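Local coordinates for probable porin (Pseudomonas aeruginosa, PDB 2Y0H), which probably acts as an outer-membrane porin of the OprD family, an 18-stranded beta barrel that lets small solutes diffuse across the membrane, at residues 287-292 with 341-346; 17-22 with 377-382; 248-253 with 263-268; 272-277 with 293-298. All blocks are in the same frame, centred on the assembly; numbering follows the deposited sequence.

Contact 1 (287-292 with 341-346); sequences NLMAYQ and EWERNT. With C8E ((hydroxyethyloxy)tri(ethyloxy)octane), chain L.
Glu-343 and Asn-345, neighbours on the same face of barrel strand 339-351, hold residues 287-292 of the long loop between strands 259-269 and 300-309, a loop folded inward against the barrel wall as in porins with a constricted channel. Both oxygens of Glu-343 accept backbone N-H groups on their syn lone pairs: OE2 from Tyr-291 N at 2.7 Å and OE1 from Gln-292 N, with an N-H...O angle of 165°. The amide of Asn-345 adds a third grip, its OD1 taking Ala-290 N at 2.7 Å. Asn-345 ND2 donates to the anti lone pair of Glu-343 OE2 at 3.0 Å, which fixes the rotation of both groups; Arg-323 also binds Asn-345 OD1. A water bridges Gln-292 NE2 and Glu-341 OE2, while Glu-341 OE1 turns to Tyr-369 and Arg-296. Van der Waals contact comes from Met-289: bends at chi2 (-77°) and chi3 (-81°) lay its CE 3.2 Å from Glu-343 O and beside the Asn-345 amide. At the outer surface the ether part of a detergent molecule lies at the Trp-342 ring edge, its C10 3.4 Å from Trp-342 CD1.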
# COMPACT_ATOMS: atom_id res chain seq x y z
N ASN A 287 -0.06 6.59 -9.88
CA ASN A 287 1.23 6.38 -10.52
C ASN A 287 2.32 5.80 -9.60
O ASN A 287 3.52 5.93 -9.88
CB ASN A 287 1.69 7.65 -11.25
CG ASN A 287 0.87 7.91 -12.50
OD1 ASN A 287 -0.04 7.14 -12.82
ND2 ASN A 287 1.16 9.01 -13.22
N LEU A 288 1.90 5.17 -8.52
CA LEU A 288 2.82 4.49 -7.64
C LEU A 288 3.60 3.42 -8.39
O LEU A 288 3.01 2.62 -9.11
CB LEU A 288 2.06 3.83 -6.48
CG LEU A 288 2.94 2.90 -5.64
CD1 LEU A 288 3.78 3.75 -4.71
CD2 LEU A 288 2.12 1.89 -4.86
N MET A 289 4.91 3.39 -8.22
CA MET A 289 5.75 2.40 -8.90
C MET A 289 6.58 1.59 -7.90
O MET A 289 6.56 1.86 -6.71
CB MET A 289 6.66 3.10 -9.92
CG MET A 289 5.89 3.73 -11.06
SD MET A 289 5.33 2.48 -12.24
CE MET A 289 6.87 2.27 -13.18
N ALA A 290 7.31 0.59 -8.39
CA ALA A 290 8.08 -0.28 -7.50
C ALA A 290 9.12 0.49 -6.70
O ALA A 290 9.33 0.22 -5.52
CB ALA A 290 8.74 -1.39 -8.30
N TYR A 291 9.76 1.47 -7.33
CA TYR A 291 10.78 2.26 -6.66
C TYR A 291 10.28 3.66 -6.28
O TYR A 291 10.20 3.99 -5.09
CB TYR A 291 12.05 2.34 -7.53
CG TYR A 291 13.14 3.22 -6.97
CD1 TYR A 291 13.60 3.05 -5.67
CD2 TYR A 291 13.73 4.21 -7.75
CE1 TYR A 291 14.61 3.85 -5.16
CE2 TYR A 291 14.73 5.02 -7.25
CZ TYR A 291 15.17 4.83 -5.95
OH TYR A 291 16.17 5.63 -5.44
N GLN A 292 9.91 4.47 -7.26
CA GLN A 292 9.44 5.84 -6.99
C GLN A 292 7.92 5.97 -6.89
O GLN A 292 7.17 5.19 -7.49
CB GLN A 292 9.98 6.82 -8.02
CG GLN A 292 11.44 7.15 -7.81
CD GLN A 292 11.69 7.73 -6.42
OE1 GLN A 292 12.40 7.14 -5.61
NE2 GLN A 292 11.10 8.88 -6.14
N GLU A 341 11.95 12.51 -14.21
CA GLU A 341 12.30 11.13 -13.93
C GLU A 341 11.39 10.19 -14.71
O GLU A 341 10.29 10.56 -15.12
CB GLU A 341 12.22 10.84 -12.42
CG GLU A 341 10.81 10.98 -11.82
CD GLU A 341 10.77 10.94 -10.29
OE1 GLU A 341 11.82 10.70 -9.66
OE2 GLU A 341 9.70 11.17 -9.71
N TRP A 342 11.85 8.96 -14.90
CA TRP A 342 10.99 7.91 -15.43
C TRP A 342 11.30 6.56 -14.80
O TRP A 342 12.41 6.31 -14.32
CB TRP A 342 11.06 7.84 -16.96
CG TRP A 342 12.36 7.42 -17.57
CD1 TRP A 342 13.31 8.25 -18.11
CD2 TRP A 342 12.84 6.08 -17.79
NE1 TRP A 342 14.35 7.51 -18.62
CE2 TRP A 342 14.09 6.18 -18.44
CE3 TRP A 342 12.35 4.81 -17.48
CZ2 TRP A 342 14.85 5.06 -18.80
CZ3 TRP A 342 13.10 3.69 -17.83
CH2 TRP A 342 14.34 3.82 -18.49
N GLU A 343 10.30 5.68 -14.79
CA GLU A 343 10.50 4.35 -14.26
C GLU A 343 9.74 3.34 -15.10
O GLU A 343 8.63 3.61 -15.56
CB GLU A 343 10.07 4.26 -12.80
CG GLU A 343 10.43 2.93 -12.11
CD GLU A 343 10.16 2.92 -10.59
OE1 GLU A 343 10.21 4.00 -9.95
OE2 GLU A 343 9.89 1.83 -10.04
N ARG A 344 10.35 2.19 -15.33
CA ARG A 344 9.65 1.07 -15.91
C ARG A 344 9.69 -0.10 -14.93
O ARG A 344 10.71 -0.33 -14.29
CB ARG A 344 10.26 0.68 -17.25
CG ARG A 344 9.78 -0.66 -17.79
CD ARG A 344 9.22 -0.50 -19.19
NE ARG A 344 10.02 0.45 -19.96
CZ ARG A 344 9.77 0.78 -21.23
NH1 ARG A 344 8.75 0.21 -21.86
NH2 ARG A 344 10.54 1.66 -21.86
N ASN A 345 8.57 -0.81 -14.82
CA ASN A 345 8.46 -2.00 -13.98
C ASN A 345 7.94 -3.12 -14.85
O ASN A 345 6.92 -2.96 -15.53
CB ASN A 345 7.45 -1.80 -12.85
CG ASN A 345 7.94 -0.86 -11.77
OD1 ASN A 345 7.15 -0.39 -10.94
ND2 ASN A 345 9.23 -0.58 -11.76
N THR A 346 8.62 -4.26 -14.86
CA THR A 346 8.11 -5.43 -15.53
C THR A 346 8.09 -6.56 -14.52
O THR A 346 9.11 -6.91 -13.93
CB THR A 346 8.96 -5.83 -16.74
OG1 THR A 346 8.94 -4.77 -17.71
CG2 THR A 346 8.43 -7.10 -17.37
C7 C8E L . 12.18 11.85 -19.87
C8 C8E L . 12.85 12.81 -18.89
O9 C8E L . 13.48 12.07 -17.85
C10 C8E L . 14.63 11.37 -18.29
C11 C8E L . 15.79 11.59 -17.32
O12 C8E L . 17.03 11.49 -17.99
O HOH W 1 9.28 10.13 -7.21

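Contact 2 (17-22 with 377-382); sequences QLRDYR and LDENRF
Arg-22 clamps Asp-378 end-on where strand 7-22 meets strand 376-389, its NH1 and NH2 both aimed at the single oxygen OD2 of Asp-378. Arg-22 NH1 and NH2 lie 3.0 and 3.1 Å from Asp-378 OD2, which sits in the guanidinium plane. The planes of guanidinium and carboxylate are tilted only 27° against each other. Arg-22 reaches back because its chain bends at chi2 (-72°), and NH1 also donates to Asp-20 O at 2.7 Å; Asp-378 N meets that same carbonyl oxygen from the opposite face of its plane. Arg-370 is a second cationic partner of Asp-378 OD2, so two arginines would probably keep this carboxylate ionised.

The backbone ladder is antiparallel. Leu-18 and Asn-380 form one hydrogen-bonded pair, Asp-20 and Asp-378 the next, and the shortest of the four bonds runs from Asp-20 N to Asp-378 O at 2.7 Å. Between them, Arg-19 and Glu-379 are a non-hydrogen-bonded pair. On their face Arg-381 NE donates to Glu-379 OE2 at 2.6 Å, approaching from above the carboxylate plane. Packing is lighter: Leu-377 CD1 lies over the centre of the Arg-19 guanidinium face, 4.1 Å above its plane, and touches Tyr-21 CB at 3.8 Å.

These are the first and last strands of the chain, so their pairing closes the barrel. Strand 30-43 continues the sheet beyond 17-22, strand 361-371 beyond 377-382, and Tyr-291 of the inward loop rests on Tyr-21 and Leu-377.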
# COMPACT_ATOMS: atom_id res chain seq x y z
N GLN A 17 17.03 -9.32 -3.80
CA GLN A 17 17.13 -8.14 -4.63
C GLN A 17 18.57 -7.86 -5.01
O GLN A 17 19.49 -7.94 -4.18
CB GLN A 17 16.52 -6.92 -3.95
CG GLN A 17 17.23 -6.50 -2.69
CD GLN A 17 17.07 -5.03 -2.42
OE1 GLN A 17 16.23 -4.36 -3.03
NE2 GLN A 17 17.87 -4.50 -1.50
N LEU A 18 18.76 -7.54 -6.28
CA LEU A 18 20.06 -7.14 -6.79
C LEU A 18 19.90 -5.72 -7.28
O LEU A 18 19.18 -5.46 -8.25
CB LEU A 18 20.51 -8.07 -7.92
CG LEU A 18 21.89 -7.80 -8.54
CD1 LEU A 18 22.96 -7.64 -7.46
CD2 LEU A 18 22.26 -8.91 -9.50
N ARG A 19 20.56 -4.78 -6.60
CA ARG A 19 20.44 -3.37 -6.95
C ARG A 19 21.71 -2.81 -7.57
O ARG A 19 22.81 -3.18 -7.19
CB ARG A 19 20.08 -2.53 -5.72
CG ARG A 19 18.82 -2.97 -5.00
CD ARG A 19 18.11 -1.76 -4.41
NE ARG A 19 19.05 -0.69 -4.10
CZ ARG A 19 18.69 0.55 -3.78
NH1 ARG A 19 17.40 0.88 -3.74
NH2 ARG A 19 19.62 1.46 -3.51
N ASP A 20 21.53 -1.91 -8.53
CA ASP A 20 22.62 -1.13 -9.09
C ASP A 20 22.21 0.34 -8.99
O ASP A 20 21.63 0.91 -9.92
CB ASP A 20 22.88 -1.53 -10.54
CG ASP A 20 23.98 -0.70 -11.20
OD1 ASP A 20 24.31 0.40 -10.69
OD2 ASP A 20 24.52 -1.15 -12.23
N TYR A 21 22.52 0.95 -7.84
CA TYR A 21 22.15 2.33 -7.54
C TYR A 21 23.33 3.27 -7.73
O TYR A 21 24.42 2.99 -7.25
CB TYR A 21 21.62 2.41 -6.10
CG TYR A 21 21.38 3.81 -5.57
CD1 TYR A 21 22.42 4.55 -5.02
CD2 TYR A 21 20.11 4.38 -5.61
CE1 TYR A 21 22.21 5.82 -4.53
CE2 TYR A 21 19.89 5.66 -5.11
CZ TYR A 21 20.95 6.38 -4.57
OH TYR A 21 20.76 7.65 -4.08
N ARG A 22 23.13 4.39 -8.42
CA ARG A 22 24.19 5.40 -8.55
C ARG A 22 23.67 6.79 -8.87
O ARG A 22 22.52 6.96 -9.26
CB ARG A 22 25.24 4.99 -9.60
CG ARG A 22 24.75 5.04 -11.03
CD ARG A 22 23.77 3.91 -11.31
NE ARG A 22 23.52 3.71 -12.73
CZ ARG A 22 22.66 2.82 -13.22
NH1 ARG A 22 21.96 2.05 -12.40
NH2 ARG A 22 22.50 2.70 -14.54
N LEU A 377 18.75 3.87 -11.33
CA LEU A 377 18.64 2.56 -10.69
C LEU A 377 18.26 1.45 -11.66
O LEU A 377 17.36 1.60 -12.48
CB LEU A 377 17.60 2.60 -9.55
CG LEU A 377 17.41 1.25 -8.82
CD1 LEU A 377 18.60 0.94 -7.94
CD2 LEU A 377 16.12 1.24 -8.01
N ASP A 378 18.95 0.33 -11.53
CA ASP A 378 18.53 -0.90 -12.15
C ASP A 378 18.48 -1.91 -11.04
O ASP A 378 19.35 -1.93 -10.17
CB ASP A 378 19.51 -1.36 -13.22
CG ASP A 378 19.54 -0.43 -14.40
OD1 ASP A 378 18.68 -0.58 -15.29
OD2 ASP A 378 20.40 0.46 -14.43
N GLU A 379 17.45 -2.74 -11.05
CA GLU A 379 17.23 -3.65 -9.96
C GLU A 379 16.38 -4.82 -10.43
O GLU A 379 15.44 -4.67 -11.22
CB GLU A 379 16.55 -2.94 -8.78
CG GLU A 379 16.04 -3.91 -7.72
CD GLU A 379 15.66 -3.22 -6.43
OE1 GLU A 379 15.94 -2.01 -6.28
OE2 GLU A 379 15.08 -3.90 -5.56
N ASN A 380 16.75 -6.00 -9.94
CA ASN A 380 15.94 -7.17 -10.13
C ASN A 380 15.60 -7.75 -8.77
O ASN A 380 16.44 -7.78 -7.87
CB ASN A 380 16.67 -8.18 -11.01
CG ASN A 380 16.82 -7.68 -12.44
OD1 ASN A 380 15.96 -7.94 -13.29
ND2 ASN A 380 17.88 -6.94 -12.70
N ARG A 381 14.36 -8.18 -8.61
CA ARG A 381 13.97 -8.84 -7.38
C ARG A 381 13.39 -10.18 -7.73
O ARG A 381 12.80 -10.35 -8.79
CB ARG A 381 12.91 -8.04 -6.63
CG ARG A 381 13.26 -6.60 -6.38
CD ARG A 381 12.19 -5.92 -5.54
NE ARG A 381 12.52 -4.51 -5.37
CZ ARG A 381 11.66 -3.59 -4.96
NH1 ARG A 381 10.41 -3.92 -4.68
NH2 ARG A 381 12.07 -2.33 -4.84
N PHE A 382 13.56 -11.14 -6.83
CA PHE A 382 12.85 -12.39 -6.94
C PHE A 382 12.27 -12.71 -5.58
O PHE A 382 12.99 -12.77 -4.57
CB PHE A 382 13.75 -13.52 -7.44
CG PHE A 382 13.01 -14.78 -7.74
CD1 PHE A 382 12.26 -14.90 -8.90
CD2 PHE A 382 13.04 -15.85 -6.86
CE1 PHE A 382 11.56 -16.06 -9.18
CE2 PHE A 382 12.36 -17.02 -7.14
CZ PHE A 382 11.61 -17.12 -8.29

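Contact 3 (248-253 with 263-268); sequences LNAMLT and IGVQKM. With C8E ((hydroxyethyloxy)tri(ethyloxy)octane), chain M.
Ala-250 and Val-265 face each other as a hydrogen-bonded pair in the middle of the antiparallel hairpin formed by strands 244-256 and 259-269, two neighbouring staves of the barrel. Six backbone bonds join the segments, in three such pairs: Leu-248 with Lys-267, Ala-250 with Val-265, and Leu-252 with Ile-263. Among them, Ala-250 N reaches Val-265 O at 2.9 Å. At the non-hydrogen-bonded positions CA-H...O contacts fill in, for example Gly-264 CA to Ala-250 O at 3.2 Å.

Asn-249 and Gln-266 share a face with Met-251 and Gly-264. The two amide side chains lie side by side and point the same way, their planes 81° apart; they touch along their stems, Asn-249 CB 3.7 Å from Gln-266 CG. The amide ends bind the inward loop instead: Asn-249 OD1 takes Ala-286 N, Gln-266 OE1 takes Asn-287 N, and Gln-266 NE2 donates to Phe-294 O. The bent chain of Met-251 (chi2 79°) folds back over Gly-264, with SD 3.8 Å from Gly-264 CA; the glycine has no side chain to oppose it.

On the other face Ala-250 CB meets Val-265 CG2 at 4.2 Å, and the octyl tail of a detergent molecule lies along both, its C3 being 3.9 Å from Ala-250 CB. C2 of the same tail touches Leu-248 CB, and Lys-267 NZ comes near C1 at its end.

The hydrocarbon of Leu-248, Ala-250 and Val-265 thus meets detergent, as it probably meets lipid, while the inner amides fasten the loop.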
# COMPACT_ATOMS: atom_id res chain seq x y z
N LEU A 248 -3.95 15.28 -7.24
CA LEU A 248 -4.97 14.80 -8.19
C LEU A 248 -4.41 13.65 -9.02
O LEU A 248 -3.42 13.82 -9.75
CB LEU A 248 -5.39 15.90 -9.15
CG LEU A 248 -6.12 17.16 -8.67
CD1 LEU A 248 -5.51 17.70 -7.39
CD2 LEU A 248 -6.06 18.22 -9.76
N ASN A 249 -5.02 12.48 -8.93
CA ASN A 249 -4.54 11.34 -9.69
C ASN A 249 -5.68 10.41 -10.09
O ASN A 249 -6.68 10.28 -9.37
CB ASN A 249 -3.43 10.59 -8.94
CG ASN A 249 -3.92 9.88 -7.69
OD1 ASN A 249 -4.25 8.70 -7.73
ND2 ASN A 249 -3.97 10.60 -6.58
N ALA A 250 -5.53 9.80 -11.26
CA ALA A 250 -6.58 8.94 -11.82
C ALA A 250 -5.96 7.79 -12.59
O ALA A 250 -4.93 7.93 -13.24
CB ALA A 250 -7.51 9.75 -12.72
N MET A 251 -6.60 6.63 -12.51
CA MET A 251 -6.20 5.49 -13.33
C MET A 251 -7.40 5.04 -14.16
O MET A 251 -8.45 4.74 -13.61
CB MET A 251 -5.71 4.34 -12.44
CG MET A 251 -5.02 3.23 -13.19
SD MET A 251 -3.34 3.68 -13.60
CE MET A 251 -2.42 2.61 -12.51
N LEU A 252 -7.23 5.02 -15.48
CA LEU A 252 -8.23 4.48 -16.40
C LEU A 252 -7.76 3.14 -16.95
O LEU A 252 -6.70 3.06 -17.57
CB LEU A 252 -8.44 5.44 -17.58
CG LEU A 252 -9.64 6.37 -17.56
CD1 LEU A 252 -10.92 5.59 -17.77
CD2 LEU A 252 -9.70 7.15 -16.24
N THR A 253 -8.53 2.09 -16.72
CA THR A 253 -8.10 0.76 -17.11
C THR A 253 -9.13 0.10 -18.01
O THR A 253 -10.31 -0.05 -17.65
CB THR A 253 -7.82 -0.14 -15.88
OG1 THR A 253 -6.83 0.48 -15.06
CG2 THR A 253 -7.31 -1.50 -16.31
N ILE A 263 -4.02 3.77 -18.44
CA ILE A 263 -3.40 5.08 -18.43
C ILE A 263 -3.62 5.72 -17.07
O ILE A 263 -4.72 5.67 -16.50
CB ILE A 263 -4.02 6.03 -19.48
CG1 ILE A 263 -4.07 5.37 -20.85
CG2 ILE A 263 -3.21 7.31 -19.59
CD1 ILE A 263 -4.31 6.37 -21.96
N GLY A 264 -2.57 6.33 -16.55
CA GLY A 264 -2.64 7.05 -15.30
C GLY A 264 -2.12 8.46 -15.46
O GLY A 264 -1.16 8.70 -16.22
N VAL A 265 -2.76 9.39 -14.78
CA VAL A 265 -2.27 10.76 -14.70
C VAL A 265 -2.26 11.16 -13.23
O VAL A 265 -3.12 10.74 -12.46
CB VAL A 265 -3.16 11.77 -15.49
CG1 VAL A 265 -3.08 11.50 -16.97
CG2 VAL A 265 -4.61 11.70 -15.02
N GLN A 266 -1.29 11.99 -12.86
CA GLN A 266 -1.06 12.34 -11.46
C GLN A 266 -0.43 13.72 -11.43
O GLN A 266 0.46 14.03 -12.24
CB GLN A 266 -0.13 11.30 -10.81
CG GLN A 266 0.11 11.46 -9.30
CD GLN A 266 0.54 10.14 -8.68
OE1 GLN A 266 -0.26 9.19 -8.60
NE2 GLN A 266 1.81 10.05 -8.26
N LYS A 267 -0.86 14.54 -10.49
CA LYS A 267 -0.41 15.92 -10.42
C LYS A 267 -0.28 16.40 -8.97
O LYS A 267 -1.25 16.41 -8.22
CB LYS A 267 -1.38 16.78 -11.23
CG LYS A 267 -1.02 18.24 -11.34
CD LYS A 267 -2.01 18.97 -12.27
CE LYS A 267 -1.98 18.41 -13.72
NZ LYS A 267 -2.65 17.07 -13.91
N MET A 268 0.93 16.77 -8.57
CA MET A 268 1.18 17.40 -7.27
C MET A 268 1.05 18.91 -7.42
O MET A 268 1.63 19.52 -8.32
CB MET A 268 2.59 17.07 -6.76
CG MET A 268 2.91 15.58 -6.63
SD MET A 268 1.86 14.75 -5.40
CE MET A 268 0.84 13.76 -6.50
C1 C8E M . -5.94 14.78 -12.82
C2 C8E M . -6.50 13.63 -11.99
C3 C8E M . -8.03 13.57 -12.10
C4 C8E M . -8.69 14.35 -10.96

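Contact 4 (272-277 with 293-298); sequences DAFPVL and TFTRPQ
Phe-274 and Thr-295 are tied by the one direct hydrogen bond between these two parts of the long loop, from Phe-274 N to Thr-295 O at 3.1 Å. The donor lies in the carbonyl plane and the N-H...O angle is 154°. Ala-273 CB presses on the accepting oxygen, Thr-295 O, at 3.2 Å, and Phe-274 CB sits 3.6 Å from Thr-295 CB. The next step along the chain brings Pro-297 against Ala-273, with Pro-297 CD 4.1 Å from Ala-273 CB. Pro-297 CG lies near Ala-273 N. Where the segments spread apart, a water takes Gln-298 N at 2.7 Å and donates to Asp-272 O at 2.8 Å.

Several groups set these atoms in place. Thr-295 OG1 sits between its own backbone N and carbonyl carbon (chi1 52°), which turns it to Thr-293 OG1 at 2.5 Å, in a hydroxyl pair where either may donate, and leaves CG2 beside the Phe-274 CB. A chi1 near 180° (-178°) carries the Phe-274 ring off Thr-295 to Phe-230 and Met-268. Asp-272 is anchored by Asp-244 N at its carboxylate and by Asn-245 ND2 at its carbonyl. The Arg-296 side chain leaves the contact for strand 339-351, where Glu-341 receives it.

Neither segment is helix or strand: the arrangement is the closure of a long irregular loop on itself, its two limbs joined near the places where it leaves strand 259-269 and enters strand 300-309, as in porins whose loops fold into the barrel.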
# COMPACT_ATOMS: atom_id res chain seq x y z
N ASP A 272 4.78 21.30 -1.40
CA ASP A 272 5.20 20.04 -0.77
C ASP A 272 4.93 18.77 -1.59
O ASP A 272 4.00 18.71 -2.38
CB ASP A 272 4.55 19.89 0.62
CG ASP A 272 5.08 20.90 1.61
OD1 ASP A 272 6.30 21.15 1.59
OD2 ASP A 272 4.27 21.47 2.39
N ALA A 273 5.75 17.76 -1.36
CA ALA A 273 5.44 16.42 -1.81
C ALA A 273 4.17 15.93 -1.10
O ALA A 273 3.79 16.46 -0.07
CB ALA A 273 6.60 15.47 -1.50
N PHE A 274 3.53 14.92 -1.67
CA PHE A 274 2.39 14.28 -1.03
C PHE A 274 2.77 13.66 0.32
O PHE A 274 3.65 12.79 0.38
CB PHE A 274 1.82 13.21 -1.97
CG PHE A 274 0.61 12.52 -1.42
CD1 PHE A 274 -0.53 13.25 -1.08
CD2 PHE A 274 0.60 11.13 -1.25
CE1 PHE A 274 -1.66 12.61 -0.59
CE2 PHE A 274 -0.53 10.47 -0.75
CZ PHE A 274 -1.67 11.22 -0.42
N PRO A 275 2.11 14.09 1.40
CA PRO A 275 2.40 13.56 2.74
C PRO A 275 1.91 12.13 2.93
O PRO A 275 0.74 11.84 2.68
CB PRO A 275 1.62 14.50 3.67
CG PRO A 275 1.32 15.73 2.82
CD PRO A 275 1.15 15.21 1.44
N VAL A 276 2.82 11.25 3.33
CA VAL A 276 2.46 9.92 3.83
C VAL A 276 3.11 9.73 5.18
O VAL A 276 4.12 10.38 5.48
CB VAL A 276 2.92 8.78 2.89
CG1 VAL A 276 2.02 8.71 1.67
CG2 VAL A 276 4.39 8.98 2.46
N LEU A 277 2.54 8.85 6.00
CA LEU A 277 3.15 8.46 7.26
C LEU A 277 4.52 7.80 7.05
O LEU A 277 4.73 7.10 6.06
CB LEU A 277 2.24 7.50 8.04
CG LEU A 277 0.89 8.09 8.49
CD1 LEU A 277 -0.02 7.02 9.10
CD2 LEU A 277 1.12 9.23 9.47
N THR A 293 7.47 6.94 -6.11
CA THR A 293 6.04 7.17 -5.94
C THR A 293 5.52 8.30 -6.84
O THR A 293 4.31 8.47 -6.98
CB THR A 293 5.65 7.48 -4.46
OG1 THR A 293 6.10 8.78 -4.10
CG2 THR A 293 6.26 6.45 -3.50
N PHE A 294 6.43 9.06 -7.46
CA PHE A 294 6.06 10.16 -8.35
C PHE A 294 5.14 11.18 -7.68
O PHE A 294 4.16 11.65 -8.26
CB PHE A 294 5.44 9.61 -9.64
CG PHE A 294 6.44 8.95 -10.55
CD1 PHE A 294 6.87 7.66 -10.29
CD2 PHE A 294 6.98 9.64 -11.62
CE1 PHE A 294 7.82 7.06 -11.11
CE2 PHE A 294 7.93 9.05 -12.44
CZ PHE A 294 8.35 7.76 -12.18
N THR A 295 5.47 11.50 -6.43
CA THR A 295 4.71 12.47 -5.65
C THR A 295 5.62 13.59 -5.15
O THR A 295 5.35 14.19 -4.11
CB THR A 295 4.02 11.79 -4.45
OG1 THR A 295 4.98 11.03 -3.70
CG2 THR A 295 2.88 10.87 -4.94
N ARG A 296 6.69 13.87 -5.88
CA ARG A 296 7.66 14.90 -5.47
C ARG A 296 7.05 16.28 -5.67
O ARG A 296 6.06 16.42 -6.39
CB ARG A 296 8.97 14.73 -6.25
CG ARG A 296 9.73 13.47 -5.85
CD ARG A 296 10.81 13.11 -6.84
NE ARG A 296 11.92 14.06 -6.80
CZ ARG A 296 13.09 13.85 -7.39
NH1 ARG A 296 13.31 12.71 -8.05
NH2 ARG A 296 14.05 14.76 -7.31
N PRO A 297 7.64 17.31 -5.04
CA PRO A 297 6.95 18.62 -5.08
C PRO A 297 6.67 19.08 -6.52
O PRO A 297 7.58 19.08 -7.35
CB PRO A 297 7.94 19.56 -4.37
CG PRO A 297 8.83 18.65 -3.53
CD PRO A 297 8.92 17.37 -4.30
N GLN A 298 5.42 19.43 -6.81
CA GLN A 298 5.02 19.93 -8.13
C GLN A 298 5.12 18.94 -9.30
O GLN A 298 5.02 19.33 -10.46
CB GLN A 298 5.76 21.22 -8.47
CG GLN A 298 5.43 22.36 -7.54
CD GLN A 298 6.16 23.64 -7.89
OE1 GLN A 298 7.35 23.78 -7.61
NE2 GLN A 298 5.45 24.58 -8.51
O HOH W 2 3.56 19.87 -4.84

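Contacts 2 and 3 are wall contacts, antiparallel strand pairs of one barrel sheet; contact 2, at the surface, joins the chain's two ends with charged clusters, whereas the hairpin of contact 3 is partly buried and largely apolar on its detergent side. Contacts 1 and 4 are partly buried too, but belong to the loop between strands 259-269 and 300-309: contact 1 fastens it to the wall through side-chain acceptors, contact 4 closes it on itself with a single direct backbone bond, a bridging water and carbon packing. Phe-294 of contact 4 packs on Met-289 and Glu-341 of contact 1. Contacts 2 and 3 do not touch, yet the loop reaches both, through Tyr-291 and through Asn-287.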